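Side-chain contacts in beta-catenin homolog sys-1 (PDB 3C2G), which acts as a transcription coregulator in Wnt asymmetry signalling, binding the TCF factor POP-1 directly and activating or repressing target genes: residues A[572-577]-A[613-618]; A[537-542]-A[577-582]; A[592-597]-A[607-612]. One frame throughout, in Å; residues are numbered along the deposited sequence.

How the contacts relate
Followed from the N terminus, the three contacts lie in the last part of the armadillo domain, where helices alternate with loops. Residues 537-542, at the start of helix 539-544, close a first loop when they meet the end of helix 563-579 in contact 2. That same helix, at 572-577, opens contact 1, which the C-terminal tail closes at 613-618; the two contacts therefore cross along the chain and share L577. Contact 3, between helices 591-598 and 603-613, is nested inside the loop of contact 1 and follows contact 2 in series. Helix 563-579 thus touches both the helix before it and the end of the chain.

Contact 1. Residues A[572-577]-A[613-618]; sequences VCDKIL and LSRFPE
D574 and R615 form a salt bridge that ties helix 563-579 to the loop after helix 603-613, at the C-terminal end of the armadillo domain. The arginine grips side-on, with R615 NE giving a hydrogen bond to D574 OD1 (2.8 Å) and R615 NH2 one to D574 OD2 (3.0 Å). Both bonds are nearly straight and lie in or close to the guanidinium plane, yet they reach the carboxylate from above its own plane, the two groups being turned 51° against each other. A bend at chi2 (-89°) turns the arginine chain so that NE and NH2 face the carboxylate. A weak, long ion pair links R615 NH2 to E578 as well.

The apolar part of the contact belongs to L577, which slides past the arginine in the opposite direction. L577 CB lies 3.8 Å from R615 CD, and L577 CD1 lies 3.8 Å from R615 CB. L577 CD1 also comes obliquely to the F616 ring, 4.0 Å from F616 CZ. One methyl thus lies between the arginine's CB and the phenylalanine ring, and leucine suits this buried place because it brings only carbon to both.

Arginine is used for both its halves: methylenes lie along a leucine while the charged end meets an aspartate. The two-pronged pairing probably offsets both charges and restrains the guanidinium from turning.

Contact 2. Residues A[537-542]-A[577-582]; sequences GAEKEV and LEHCPT
E539, right after the N-cap residue A538, is the first residue of 537-542 to touch the other segment, and it sends its side chain to the edge of the H579 imidazole. E539 CG lies 3.4 Å from H579 CE1, and E539 OE2 reaches the same carbon in the plane of the ring (3.0 Å), with the carboxylate steeply turned, 70° between the planes. The other oxygen, OE1, forms a salt bridge with K575. E539 OE2 also stands 4.0 Å from E578 OE2, a like-charge approach that the nearby K575 probably eases.

K540 follows and brings its backbone end over a face of the imidazole: K540 CA sits 4.2 Å from the centroid of the H579 ring in a CH-pi contact. From there the chain bends at chi2 (-94°), with K540 CG 3.4 Å and K540 CE 3.5 Å from H579 CD2. A lysine fits this exposed place because its methylenes can lie against a ring while its amino group continues beyond. Across these residues the first turn of helix 539-544 meets the last part of helix 563-579, two neighbours in the stacked helices of the armadillo superhelix. Histidine suits its position because a flat ring with a nitrogen donor can bond back from ND1 to the K575 carbonyl, one turn earlier, while offering a face to K540 and an edge to E539. With an alanine at H579, that carbonyl would probably lose its side-chain partner, and K540 CA and the E539 carboxylate the ring they pack against. E578 CB lies over the other face of the imidazole, offset toward its rim.

Contact 3. Residues A[592-597]-A[607-612]; sequences PMLEGL and KAANSL
L594 reaches across to A609 and L612 inside an antiparallel helical hairpin, formed by helices 591-598 and 603-613 near the C-terminal end of the armadillo domain. The axes of the two segments approach to 8.6 Å, with 138° between their directions, so the pair is splayed well away from strictly antiparallel.

The CB of L594 points to the partner helix but makes no close contact across the segments, so that the touching is left to the methyls. With CG anti to the backbone N (chi1 178°), the branch is carried over to the partner helix, and L594 CG comes 4.3 Å from A609 O. One of the two methyls does most of the touching: L594 CD1 meets A609 O at 3.9 Å, A609 CB at 4.4 Å and, crossing the neighbouring leucine at about a right angle, L612 CD2 at 4.1 Å. The other methyl, CD2, packs on CD1 of L613, which follows L612 in the chain. Leucine suits such a buried place because its forked tip packs between the helices with carbon alone; L570 of helix 563-579 and L553 of a loop add to the same apolar surroundings.

Alanine suits the point where the backbones come nearest, at L597 and A609, because its side chain is a single methyl. A609 CB lies 3.9 Å from L597 CB and 3.7 Å from the carbonyl carbon of L597. Within the second helix, S611 OG gives a hydrogen bond of 2.6 Å to the backbone O of K607, one turn earlier, the hydroxyl tilted somewhat out of the carbonyl plane.

Contact 1. Residues A[572-577]-A[613-618]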
loop_
_atom_site.group_PDB
_atom_site.type_symbol
_atom_site.label_atom_id
_atom_site.label_comp_id
_atom_site.label_asym_id
_atom_site.label_seq_id
_atom_site.Cartn_x
_atom_site.Cartn_y
_atom_site.Cartn_z
ATOM N N VAL A 572 7.931 21.975 33.974
ATOM C CA VAL A 572 9.255 22.036 33.373
ATOM C C VAL A 572 9.831 23.444 33.504
ATOM O O VAL A 572 11.019 23.607 33.784
ATOM C CB VAL A 572 9.296 21.526 31.886
ATOM C CG1 VAL A 572 8.832 22.584 30.893
ATOM C CG2 VAL A 572 10.696 21.087 31.522
ATOM N N CYS A 573 8.976 24.447 33.309
ATOM C CA CYS A 573 9.390 25.833 33.430
ATOM C C CYS A 573 9.879 26.130 34.842
ATOM O O CYS A 573 10.946 26.716 35.020
ATOM C CB CYS A 573 8.250 26.775 33.055
ATOM S SG CYS A 573 8.006 26.935 31.289
ATOM N N ASP A 574 9.108 25.691 35.831
ATOM C CA ASP A 574 9.446 25.910 37.219
ATOM C C ASP A 574 10.762 25.241 37.581
ATOM O O ASP A 574 11.583 25.827 38.285
ATOM C CB ASP A 574 8.327 25.419 38.137
ATOM C CG ASP A 574 8.516 25.874 39.572
ATOM O OD1 ASP A 574 8.384 27.094 39.835
ATOM O OD2 ASP A 574 8.812 25.011 40.430
ATOM N N LYS A 575 10.970 24.026 37.090
ATOM C CA LYS A 575 12.215 23.309 37.338
ATOM C C LYS A 575 13.418 23.935 36.627
ATOM O O LYS A 575 14.543 23.882 37.140
ATOM C CB LYS A 575 12.069 21.835 36.962
ATOM C CG LYS A 575 11.235 21.037 37.946
ATOM C CD LYS A 575 11.059 19.611 37.482
ATOM C CE LYS A 575 10.215 18.795 38.458
ATOM N NZ LYS A 575 10.883 18.635 39.782
ATOM N N ILE A 576 13.193 24.531 35.456
ATOM C CA ILE A 576 14.278 25.243 34.774
ATOM C C ILE A 576 14.710 26.480 35.584
ATOM O O ILE A 576 15.904 26.768 35.704
ATOM C CB ILE A 576 13.921 25.637 33.307
ATOM C CG1 ILE A 576 13.828 24.405 32.410
ATOM C CG2 ILE A 576 14.967 26.583 32.723
ATOM C CD1 ILE A 576 13.039 24.646 31.147
ATOM N N LEU A 577 13.736 27.188 36.150
ATOM C CA LEU A 577 14.020 28.425 36.871
ATOM C C LEU A 577 14.604 28.182 38.256
ATOM O O LEU A 577 15.307 29.040 38.785
ATOM C CB LEU A 577 12.786 29.320 36.935
ATOM C CG LEU A 577 12.292 29.774 35.561
ATOM C CD1 LEU A 577 11.048 30.628 35.665
ATOM C CD2 LEU A 577 13.389 30.520 34.811
ATOM N N LEU A 613 4.636 31.359 39.054
ATOM C CA LEU A 613 4.407 32.814 39.147
ATOM C C LEU A 613 5.423 33.542 40.046
ATOM O O LEU A 613 5.941 34.604 39.678
ATOM C CB LEU A 613 2.980 33.096 39.625
ATOM C CG LEU A 613 2.403 34.503 39.450
ATOM C CD1 LEU A 613 2.224 34.862 37.972
ATOM C CD2 LEU A 613 1.074 34.625 40.201
ATOM N N SER A 614 5.725 32.953 41.201
ATOM C CA SER A 614 6.637 33.566 42.168
ATOM C C SER A 614 8.076 33.733 41.664
ATOM O O SER A 614 8.876 34.422 42.293
ATOM C CB SER A 614 6.633 32.781 43.483
ATOM O OG SER A 614 7.327 31.550 43.347
ATOM N N ARG A 615 8.402 33.105 40.539
ATOM C CA ARG A 615 9.756 33.171 39.978
ATOM C C ARG A 615 10.043 34.501 39.280
ATOM O O ARG A 615 11.199 34.935 39.205
ATOM C CB ARG A 615 9.994 32.034 38.979
ATOM C CG ARG A 615 9.715 30.636 39.497
ATOM C CD ARG A 615 10.921 30.011 40.144
ATOM N NE ARG A 615 10.663 28.610 40.462
ATOM C CZ ARG A 615 11.432 27.868 41.251
ATOM N NH1 ARG A 615 12.512 28.395 41.811
ATOM N NH2 ARG A 615 11.118 26.599 41.479
ATOM N N PHE A 616 8.992 35.143 38.783
ATOM C CA PHE A 616 9.138 36.296 37.899
ATOM C C PHE A 616 9.274 37.639 38.614
ATOM O O PHE A 616 8.847 37.776 39.759
ATOM C CB PHE A 616 7.987 36.308 36.886
ATOM C CG PHE A 616 8.074 35.192 35.896
ATOM C CD1 PHE A 616 8.698 35.389 34.668
ATOM C CD2 PHE A 616 7.586 33.929 36.211
ATOM C CE1 PHE A 616 8.813 34.352 33.763
ATOM C CE2 PHE A 616 7.697 32.890 35.316
ATOM C CZ PHE A 616 8.312 33.098 34.086
ATOM N N PRO A 617 9.885 38.637 37.945
ATOM C CA PRO A 617 9.887 39.983 38.531
ATOM C C PRO A 617 8.461 40.485 38.801
ATOM O O PRO A 617 7.493 39.963 38.234
ATOM C CB PRO A 617 10.566 40.837 37.454
ATOM C CG PRO A 617 11.369 39.883 36.664
ATOM C CD PRO A 617 10.608 38.599 36.658
ATOM N N GLU A 618 8.342 41.482 39.673
ATOM C CA GLU A 618 7.037 42.035 40.032
ATOM C C GLU A 618 6.475 42.931 38.924
ATOM O O GLU A 618 5.252 43.066 38.792
ATOM C CB GLU A 618 7.098 42.778 41.378
ATOM C CG GLU A 618 5.727 42.981 42.047
ATOM C CD GLU A 618 4.823 41.746 41.946
ATOM O OE1 GLU A 618 5.162 40.692 42.532
ATOM O OE2 GLU A 618 3.774 41.833 41.270
#

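Contact 2. Residues A[537-542]-A[577-582]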
loop_
_atom_site.group_PDB
_atom_site.type_symbol
_atom_site.label_atom_id
_atom_site.label_comp_id
_atom_site.label_asym_id
_atom_site.label_seq_id
_atom_site.Cartn_x
_atom_site.Cartn_y
_atom_site.Cartn_z
ATOM N N GLY A 537 18.107 11.515 37.302
ATOM C CA GLY A 537 18.506 12.427 38.373
ATOM C C GLY A 537 19.336 13.589 37.867
ATOM O O GLY A 537 20.390 13.890 38.418
ATOM N N ALA A 538 18.856 14.240 36.808
ATOM C CA ALA A 538 19.644 15.240 36.089
ATOM C C ALA A 538 18.919 16.571 35.935
ATOM O O ALA A 538 19.089 17.270 34.935
ATOM C CB ALA A 538 20.058 14.694 34.731
ATOM N N GLU A 539 18.117 16.921 36.931
ATOM C CA GLU A 539 17.377 18.172 36.901
ATOM C C GLU A 539 18.259 19.379 36.553
ATOM O O GLU A 539 17.919 20.149 35.657
ATOM C CB GLU A 539 16.632 18.381 38.214
ATOM C CG GLU A 539 15.329 19.111 38.046
ATOM C CD GLU A 539 14.473 19.061 39.290
ATOM O OE1 GLU A 539 13.826 18.023 39.533
ATOM O OE2 GLU A 539 14.433 20.072 40.020
ATOM N N LYS A 540 19.399 19.525 37.232
ATOM C CA LYS A 540 20.368 20.590 36.924
ATOM C C LYS A 540 20.814 20.559 35.476
ATOM O O LYS A 540 20.708 21.551 34.770
ATOM C CB LYS A 540 21.616 20.471 37.808
ATOM C CG LYS A 540 21.553 21.209 39.117
ATOM C CD LYS A 540 22.173 22.598 39.021
ATOM C CE LYS A 540 22.074 23.341 40.363
ATOM N NZ LYS A 540 22.700 24.697 40.302
ATOM N N GLU A 541 21.331 19.407 35.063
ATOM C CA GLU A 541 21.929 19.209 33.752
ATOM C C GLU A 541 20.944 19.524 32.621
ATOM O O GLU A 541 21.297 20.223 31.672
ATOM C CB GLU A 541 22.473 17.766 33.639
ATOM C CG GLU A 541 23.508 17.525 32.520
ATOM C CD GLU A 541 23.995 16.060 32.401
ATOM O OE1 GLU A 541 24.878 15.794 31.547
ATOM O OE2 GLU A 541 23.511 15.171 33.151
ATOM N N VAL A 542 19.714 19.026 32.733
ATOM C CA VAL A 542 18.704 19.274 31.708
ATOM C C VAL A 542 18.406 20.762 31.570
ATOM O O VAL A 542 18.364 21.297 30.457
ATOM C CB VAL A 542 17.386 18.484 31.963
ATOM C CG1 VAL A 542 16.275 19.001 31.083
ATOM C CG2 VAL A 542 17.589 17.011 31.704
ATOM N N LEU A 577 13.736 27.188 36.150
ATOM C CA LEU A 577 14.020 28.425 36.871
ATOM C C LEU A 577 14.604 28.182 38.256
ATOM O O LEU A 577 15.307 29.040 38.785
ATOM C CB LEU A 577 12.786 29.320 36.935
ATOM C CG LEU A 577 12.292 29.774 35.561
ATOM C CD1 LEU A 577 11.048 30.628 35.665
ATOM C CD2 LEU A 577 13.389 30.520 34.811
ATOM N N GLU A 578 14.333 27.009 38.828
ATOM C CA GLU A 578 14.961 26.598 40.080
ATOM C C GLU A 578 16.476 26.489 39.915
ATOM O O GLU A 578 17.216 26.757 40.857
ATOM C CB GLU A 578 14.381 25.268 40.577
ATOM C CG GLU A 578 14.760 24.870 42.013
ATOM C CD GLU A 578 14.019 23.601 42.497
ATOM O OE1 GLU A 578 12.772 23.506 42.298
ATOM O OE2 GLU A 578 14.684 22.699 43.087
ATOM N N HIS A 579 16.934 26.114 38.723
ATOM C CA HIS A 579 18.377 25.956 38.475
ATOM C C HIS A 579 19.006 27.052 37.590
ATOM O O HIS A 579 20.208 27.289 37.653
ATOM C CB HIS A 579 18.695 24.561 37.936
ATOM C CG HIS A 579 18.175 23.451 38.793
ATOM N ND1 HIS A 579 17.006 22.776 38.511
ATOM C CD2 HIS A 579 18.660 22.898 39.932
ATOM C CE1 HIS A 579 16.790 21.860 39.439
ATOM N NE2 HIS A 579 17.781 21.911 40.312
ATOM N N CYS A 580 18.198 27.725 36.780
ATOM C CA CYS A 580 18.681 28.869 36.005
ATOM C C CYS A 580 17.775 30.057 36.258
ATOM O O CYS A 580 16.970 30.418 35.392
ATOM C CB CYS A 580 18.735 28.543 34.512
ATOM S SG CYS A 580 19.661 27.029 34.122
ATOM N N PRO A 581 17.910 30.680 37.448
ATOM C CA PRO A 581 16.995 31.727 37.954
ATOM C C PRO A 581 16.824 32.933 37.021
ATOM O O PRO A 581 15.726 33.496 36.927
ATOM C CB PRO A 581 17.652 32.171 39.274
ATOM C CG PRO A 581 18.568 31.068 39.660
ATOM C CD PRO A 581 19.016 30.414 38.392
ATOM N N THR A 582 17.896 33.305 36.331
ATOM C CA THR A 582 17.917 34.534 35.544
ATOM C C THR A 582 17.120 34.424 34.248
ATOM O O THR A 582 16.759 35.440 33.664
ATOM C CB THR A 582 19.365 35.006 35.227
ATOM O OG1 THR A 582 19.981 34.086 34.327
ATOM C CG2 THR A 582 20.227 35.113 36.498
#

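Contact 3. Residues A[592-597]-A[607-612]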
loop_
_atom_site.group_PDB
_atom_site.type_symbol
_atom_site.label_atom_id
_atom_site.label_comp_id
_atom_site.label_asym_id
_atom_site.label_seq_id
_atom_site.Cartn_x
_atom_site.Cartn_y
_atom_site.Cartn_z
ATOM N N PRO A 592 -0.804 37.782 32.506
ATOM C CA PRO A 592 -2.210 37.593 32.893
ATOM C C PRO A 592 -2.735 36.195 32.582
ATOM O O PRO A 592 -3.571 35.672 33.322
ATOM C CB PRO A 592 -2.959 38.633 32.047
ATOM C CG PRO A 592 -1.941 39.649 31.705
ATOM C CD PRO A 592 -0.667 38.878 31.527
HETATM N N MSE A 593 -2.246 35.598 31.502
HETATM C CA MSE A 593 -2.596 34.220 31.189
HETATM C C MSE A 593 -2.127 33.241 32.270
HETATM O O MSE A 593 -2.855 32.320 32.638
HETATM C CB MSE A 593 -2.034 33.814 29.838
HETATM C CG MSE A 593 -2.594 32.506 29.352
HETATM SE SE MSE A 593 -1.188 31.332 28.714
HETATM C CE MSE A 593 -0.278 30.917 30.394
ATOM N N LEU A 594 -0.915 33.445 32.774
ATOM C CA LEU A 594 -0.379 32.599 33.832
ATOM C C LEU A 594 -1.147 32.793 35.143
ATOM O O LEU A 594 -1.346 31.839 35.892
ATOM C CB LEU A 594 1.122 32.851 34.023
ATOM C CG LEU A 594 1.881 32.104 35.125
ATOM C CD1 LEU A 594 1.777 30.599 34.960
ATOM C CD2 LEU A 594 3.329 32.537 35.135
ATOM N N GLU A 595 -1.578 34.025 35.410
ATOM C CA GLU A 595 -2.381 34.315 36.600
ATOM C C GLU A 595 -3.723 33.606 36.487
ATOM O O GLU A 595 -4.189 32.990 37.449
ATOM C CB GLU A 595 -2.568 35.823 36.802
ATOM N N GLY A 596 -4.318 33.672 35.296
ATOM C CA GLY A 596 -5.523 32.908 34.978
ATOM C C GLY A 596 -5.418 31.440 35.363
ATOM O O GLY A 596 -6.364 30.874 35.918
ATOM N N LEU A 597 -4.264 30.830 35.089
ATOM C CA LEU A 597 -4.037 29.410 35.381
ATOM C C LEU A 597 -3.980 29.071 36.876
ATOM O O LEU A 597 -4.206 27.925 37.266
ATOM C CB LEU A 597 -2.789 28.899 34.654
ATOM C CG LEU A 597 -2.918 28.665 33.143
ATOM C CD1 LEU A 597 -1.586 28.235 32.568
ATOM C CD2 LEU A 597 -4.001 27.639 32.811
ATOM N N LYS A 607 -1.694 24.633 41.355
ATOM C CA LYS A 607 -0.525 24.608 42.240
ATOM C C LYS A 607 0.777 24.926 41.500
ATOM O O LYS A 607 1.615 25.676 42.004
ATOM C CB LYS A 607 -0.411 23.261 42.967
ATOM N N ALA A 608 0.938 24.356 40.306
ATOM C CA ALA A 608 2.132 24.589 39.491
ATOM C C ALA A 608 2.206 26.044 39.040
ATOM O O ALA A 608 3.273 26.668 39.081
ATOM C CB ALA A 608 2.134 23.668 38.296
ATOM N N ALA A 609 1.052 26.568 38.630
ATOM C CA ALA A 609 0.922 27.937 38.149
ATOM C C ALA A 609 1.482 28.978 39.117
ATOM O O ALA A 609 2.356 29.759 38.732
ATOM C CB ALA A 609 -0.529 28.243 37.806
ATOM N N ASN A 610 1.011 28.994 40.365
ATOM C CA ASN A 610 1.502 30.013 41.299
ATOM C C ASN A 610 2.910 29.765 41.825
ATOM O O ASN A 610 3.631 30.718 42.143
ATOM C CB ASN A 610 0.492 30.384 42.410
ATOM C CG ASN A 610 -0.134 29.179 43.079
ATOM O OD1 ASN A 610 0.558 28.345 43.667
ATOM N ND2 ASN A 610 -1.462 29.095 43.018
ATOM N N SER A 611 3.326 28.502 41.855
ATOM C CA SER A 611 4.734 28.185 42.113
ATOM C C SER A 611 5.623 28.807 41.035
ATOM O O SER A 611 6.670 29.368 41.343
ATOM C CB SER A 611 4.966 26.677 42.165
ATOM O OG SER A 611 4.002 26.038 42.975
ATOM N N LEU A 612 5.191 28.710 39.777
ATOM C CA LEU A 612 5.909 29.316 38.657
ATOM C C LEU A 612 5.803 30.844 38.668
ATOM O O LEU A 612 6.768 31.538 38.337
ATOM C CB LEU A 612 5.428 28.742 37.315
ATOM C CG LEU A 612 6.030 29.259 35.999
ATOM C CD1 LEU A 612 7.543 29.096 35.943
ATOM C CD2 LEU A 612 5.390 28.577 34.816
#